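Local coordinates for DUF1611 domain-containing protein (Anabaena variabilis, PDB 2OBN), which is of unknown function but pairs a Rossmann-like domain with a P-loop NTPase-like domain, so it may bind a nucleotide, at residues I249-L259 with L279-A290. The protein carries 2 engineered substitutions. Numbering follows the deposited sequence.
Sequences IRGSQPTQLVL and LPEVIRLYETVA
The carbonyl oxygen of V289, near the C-terminal end of helix 279-291, is gripped by two nitrogens of one guanidinium group, an instance of an arginine reaching end-on to a single backbone carbonyl in the last turn of a helix. R250 NH1 lies 3.0 Å from V289 O and R250 NH2 3.1 Å from the same atom; the oxygen sits almost in the guanidinium plane, and both bonds are bent, the one from NH1 to an N-H...O angle of 148°. NH2 also donates to the carbonyl of L237 of the second subunit, so one buried side chain ties two helices of its own chain to the dimer partner. A leucine in place of R250 would probably leave V289 O without either donor and the L237 carbonyl of the second subunit without this bond. Beside this polar grip the packing is apolar. I249 lays CG2 against A290 CA at 3.8 Å, while its CD1 meets V289 CG1 and the edge of the Y286 ring. L257 CD1 rests on A290 CB at 4.1 Å. L259 swings CG opposite its own amide nitrogen (chi1 178°), which carries CD2 in among L279, V282 and I283, closest to I283 CG1 at 3.8 Å, while CD1 touches V282 CG1 and Y286 CE2. Strand 256-259 and helix 279-290 run nearly antiparallel, their axes 10.4 Å apart at 150°; strand 256-262, helix 279-291 and strand 301-307 form a beta-alpha-beta unit, with strand 153-159 on the other flank of strand 256-262 in the parallel sheet.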
loop_
_atom_site.group_PDB
_atom_site.type_symbol
_atom_site.label_atom_id
_atom_site.label_comp_id
_atom_site.label_asym_id
_atom_site.label_seq_id
_atom_site.Cartn_x
_atom_site.Cartn_y
_atom_site.Cartn_z
ATOM N N ILE B 249 6.987 7.995 -1.679
ATOM C CA ILE B 249 6.889 9.446 -1.831
ATOM C C ILE B 249 6.348 10.133 -0.558
ATOM O O ILE B 249 6.886 11.131 -0.103
ATOM C CB ILE B 249 5.991 9.804 -3.038
ATOM C CG1 ILE B 249 6.699 9.430 -4.335
ATOM C CG2 ILE B 249 5.653 11.293 -3.045
ATOM C CD1 ILE B 249 5.868 9.635 -5.617
ATOM N N ARG B 250 5.269 9.601 -0.003
ATOM C CA ARG B 250 4.646 10.200 1.170
ATOM C C ARG B 250 5.522 10.038 2.402
ATOM O O ARG B 250 5.723 10.991 3.172
ATOM C CB ARG B 250 3.267 9.576 1.399
ATOM C CG ARG B 250 2.256 9.881 0.301
ATOM C CD ARG B 250 1.643 11.282 0.460
ATOM N NE ARG B 250 0.710 11.585 -0.625
ATOM C CZ ARG B 250 1.065 12.050 -1.818
ATOM N NH1 ARG B 250 2.336 12.340 -2.097
ATOM N NH2 ARG B 250 0.127 12.258 -2.733
ATOM N N GLY B 251 6.044 8.837 2.609
ATOM C CA GLY B 251 6.897 8.595 3.773
ATOM C C GLY B 251 8.217 9.354 3.764
ATOM O O GLY B 251 8.628 9.870 4.788
ATOM N N SER B 252 8.857 9.454 2.596
ATOM C CA SER B 252 10.171 10.083 2.490
ATOM C C SER B 252 10.134 11.573 2.246
ATOM O O SER B 252 11.149 12.219 2.447
ATOM C CB SER B 252 10.998 9.425 1.386
ATOM O OG SER B 252 10.443 9.646 0.099
ATOM N N GLN B 253 8.995 12.121 1.811
ATOM C CA GLN B 253 8.872 13.565 1.537
ATOM C C GLN B 253 10.074 14.001 0.691
ATOM O O GLN B 253 10.826 14.894 1.069
ATOM C CB GLN B 253 8.805 14.343 2.856
ATOM C CG GLN B 253 7.595 13.997 3.715
ATOM C CD GLN B 253 6.293 14.615 3.197
ATOM O OE1 GLN B 253 6.103 15.830 3.273
ATOM N NE2 GLN B 253 5.379 13.778 2.726
ATOM N N PRO B 254 10.238 13.387 -0.487
ATOM C CA PRO B 254 11.476 13.624 -1.235
ATOM C C PRO B 254 11.701 15.070 -1.655
ATOM O O PRO B 254 10.739 15.806 -1.913
ATOM C CB PRO B 254 11.314 12.728 -2.481
ATOM C CG PRO B 254 9.832 12.453 -2.609
ATOM C CD PRO B 254 9.278 12.538 -1.218
ATOM N N THR B 255 12.971 15.461 -1.728
ATOM C CA THR B 255 13.353 16.806 -2.203
ATOM C C THR B 255 13.549 16.788 -3.736
ATOM O O THR B 255 13.290 17.781 -4.411
ATOM C CB THR B 255 14.597 17.330 -1.464
ATOM O OG1 THR B 255 15.645 16.362 -1.545
ATOM C CG2 THR B 255 14.273 17.566 -0.006
ATOM N N GLN B 256 14.005 15.661 -4.272
ATOM C CA GLN B 256 14.166 15.477 -5.724
ATOM C C GLN B 256 13.808 14.044 -6.123
ATOM O O GLN B 256 13.949 13.108 -5.327
ATOM C CB GLN B 256 15.610 15.727 -6.198
ATOM C CG GLN B 256 16.179 17.139 -6.015
ATOM C CD GLN B 256 16.575 17.463 -4.589
ATOM O OE1 GLN B 256 16.889 16.572 -3.796
ATOM N NE2 GLN B 256 16.553 18.749 -4.247
ATOM N N LEU B 257 13.340 13.893 -7.359
ATOM C CA LEU B 257 13.026 12.595 -7.929
ATOM C C LEU B 257 13.931 12.378 -9.130
ATOM O O LEU B 257 14.290 13.334 -9.811
ATOM C CB LEU B 257 11.571 12.541 -8.407
ATOM C CG LEU B 257 10.483 12.754 -7.340
ATOM C CD1 LEU B 257 9.099 12.861 -7.980
ATOM C CD2 LEU B 257 10.502 11.666 -6.273
ATOM N N VAL B 258 14.317 11.126 -9.359
ATOM C CA VAL B 258 15.068 10.730 -10.550
ATOM C C VAL B 258 14.219 9.646 -11.208
ATOM O O VAL B 258 13.879 8.629 -10.576
ATOM C CB VAL B 258 16.479 10.197 -10.209
ATOM C CG1 VAL B 258 17.164 9.621 -11.446
ATOM C CG2 VAL B 258 17.325 11.303 -9.593
ATOM N N LEU B 259 13.818 9.885 -12.448
ATOM C CA LEU B 259 12.966 8.952 -13.169
ATOM C C LEU B 259 13.813 7.937 -13.944
ATOM O O LEU B 259 14.643 8.320 -14.745
ATOM C CB LEU B 259 12.026 9.717 -14.122
ATOM C CG LEU B 259 11.064 8.901 -15.007
ATOM C CD1 LEU B 259 10.171 7.989 -14.177
ATOM C CD2 LEU B 259 10.216 9.815 -15.875
ATOM N N LEU B 279 7.517 10.284 -21.982
ATOM C CA LEU B 279 8.159 10.700 -20.732
ATOM C C LEU B 279 7.702 12.032 -20.140
ATOM O O LEU B 279 7.603 12.125 -18.920
ATOM C CB LEU B 279 9.691 10.631 -20.838
ATOM C CG LEU B 279 10.273 9.201 -20.910
ATOM C CD1 LEU B 279 11.794 9.216 -21.064
ATOM C CD2 LEU B 279 9.905 8.370 -19.679
ATOM N N PRO B 280 7.416 13.061 -20.981
ATOM C CA PRO B 280 6.887 14.307 -20.406
ATOM C C PRO B 280 5.597 14.076 -19.605
ATOM O O PRO B 280 5.397 14.714 -18.575
ATOM C CB PRO B 280 6.596 15.176 -21.644
ATOM C CG PRO B 280 7.501 14.691 -22.664
ATOM C CD PRO B 280 7.563 13.189 -22.442
ATOM N N GLU B 281 4.741 13.170 -20.082
ATOM C CA GLU B 281 3.508 12.826 -19.355
ATOM C C GLU B 281 3.792 12.070 -18.069
ATOM O O GLU B 281 3.115 12.289 -17.070
ATOM C CB GLU B 281 2.522 12.028 -20.240
ATOM C CG GLU B 281 1.844 12.877 -21.307
ATOM C CD GLU B 281 1.077 14.021 -20.682
ATOM O OE1 GLU B 281 0.215 13.761 -19.812
ATOM O OE2 GLU B 281 1.353 15.187 -21.037
ATOM N N VAL B 282 4.780 11.180 -18.101
ATOM C CA VAL B 282 5.153 10.411 -16.918
ATOM C C VAL B 282 5.751 11.382 -15.876
ATOM O O VAL B 282 5.488 11.257 -14.679
ATOM C CB VAL B 282 6.156 9.249 -17.258
ATOM C CG1 VAL B 282 6.545 8.482 -16.004
ATOM C CG2 VAL B 282 5.575 8.284 -18.307
ATOM N N ILE B 283 6.559 12.339 -16.328
ATOM C CA ILE B 283 7.138 13.358 -15.415
ATOM C C ILE B 283 6.044 14.171 -14.716
ATOM O O ILE B 283 6.101 14.381 -13.500
ATOM C CB ILE B 283 8.103 14.290 -16.166
ATOM C CG1 ILE B 283 9.383 13.515 -16.536
ATOM C CG2 ILE B 283 8.432 15.528 -15.333
ATOM C CD1 ILE B 283 10.157 14.113 -17.693
ATOM N N ARG B 284 5.057 14.616 -15.485
ATOM C CA ARG B 284 3.922 15.364 -14.940
ATOM C C ARG B 284 3.152 14.517 -13.896
ATOM O O ARG B 284 2.830 14.992 -12.806
ATOM C CB ARG B 284 2.999 15.800 -16.080
ATOM C CG ARG B 284 1.906 16.772 -15.670
ATOM N N LEU B 285 2.887 13.256 -14.227
ATOM C CA LEU B 285 2.217 12.348 -13.297
ATOM C C LEU B 285 2.946 12.302 -11.938
ATOM O O LEU B 285 2.354 12.638 -10.896
ATOM C CB LEU B 285 2.110 10.946 -13.906
ATOM C CG LEU B 285 1.667 9.782 -13.007
ATOM C CD1 LEU B 285 0.265 9.983 -12.484
ATOM C CD2 LEU B 285 1.800 8.480 -13.787
ATOM N N TYR B 286 4.223 11.923 -11.945
ATOM C CA TYR B 286 4.986 11.865 -10.680
ATOM C C TYR B 286 5.045 13.198 -9.928
ATOM O O TYR B 286 4.892 13.237 -8.695
ATOM C CB TYR B 286 6.399 11.290 -10.894
ATOM C CG TYR B 286 6.397 9.773 -10.987
ATOM C CD1 TYR B 286 6.273 9.014 -9.846
ATOM C CD2 TYR B 286 6.499 9.108 -12.200
ATOM C CE1 TYR B 286 6.252 7.643 -9.890
ATOM C CE2 TYR B 286 6.482 7.699 -12.254
ATOM C CZ TYR B 286 6.357 6.988 -11.077
ATOM O OH TYR B 286 6.340 5.612 -11.041
ATOM N N GLU B 287 5.236 14.290 -10.656
ATOM C CA GLU B 287 5.316 15.597 -10.009
ATOM C C GLU B 287 4.006 15.977 -9.331
ATOM O O GLU B 287 4.011 16.509 -8.210
ATOM C CB GLU B 287 5.796 16.676 -10.983
ATOM C CG GLU B 287 7.290 16.553 -11.261
ATOM C CD GLU B 287 7.836 17.609 -12.215
ATOM O OE1 GLU B 287 7.034 18.349 -12.833
ATOM O OE2 GLU B 287 9.078 17.676 -12.356
ATOM N N THR B 288 2.899 15.696 -10.012
ATOM C CA THR B 288 1.562 15.978 -9.499
ATOM C C THR B 288 1.277 15.138 -8.251
ATOM O O THR B 288 0.691 15.657 -7.289
ATOM C CB THR B 288 0.491 15.754 -10.605
ATOM O OG1 THR B 288 0.664 16.740 -11.636
ATOM C CG2 THR B 288 -0.941 15.862 -10.056
ATOM N N VAL B 289 1.684 13.860 -8.271
ATOM C CA VAL B 289 1.536 12.962 -7.116
ATOM C C VAL B 289 2.417 13.442 -5.968
ATOM O O VAL B 289 1.966 13.520 -4.835
ATOM C CB VAL B 289 1.872 11.477 -7.464
ATOM C CG1 VAL B 289 1.919 10.581 -6.214
ATOM C CG2 VAL B 289 0.842 10.908 -8.433
ATOM N N ALA B 290 3.667 13.783 -6.261
ATOM C CA ALA B 290 4.596 14.225 -5.225
ATOM C C ALA B 290 4.187 15.545 -4.554
ATOM O O ALA B 290 4.364 15.686 -3.346
ATOM C CB ALA B 290 6.014 14.299 -5.771
#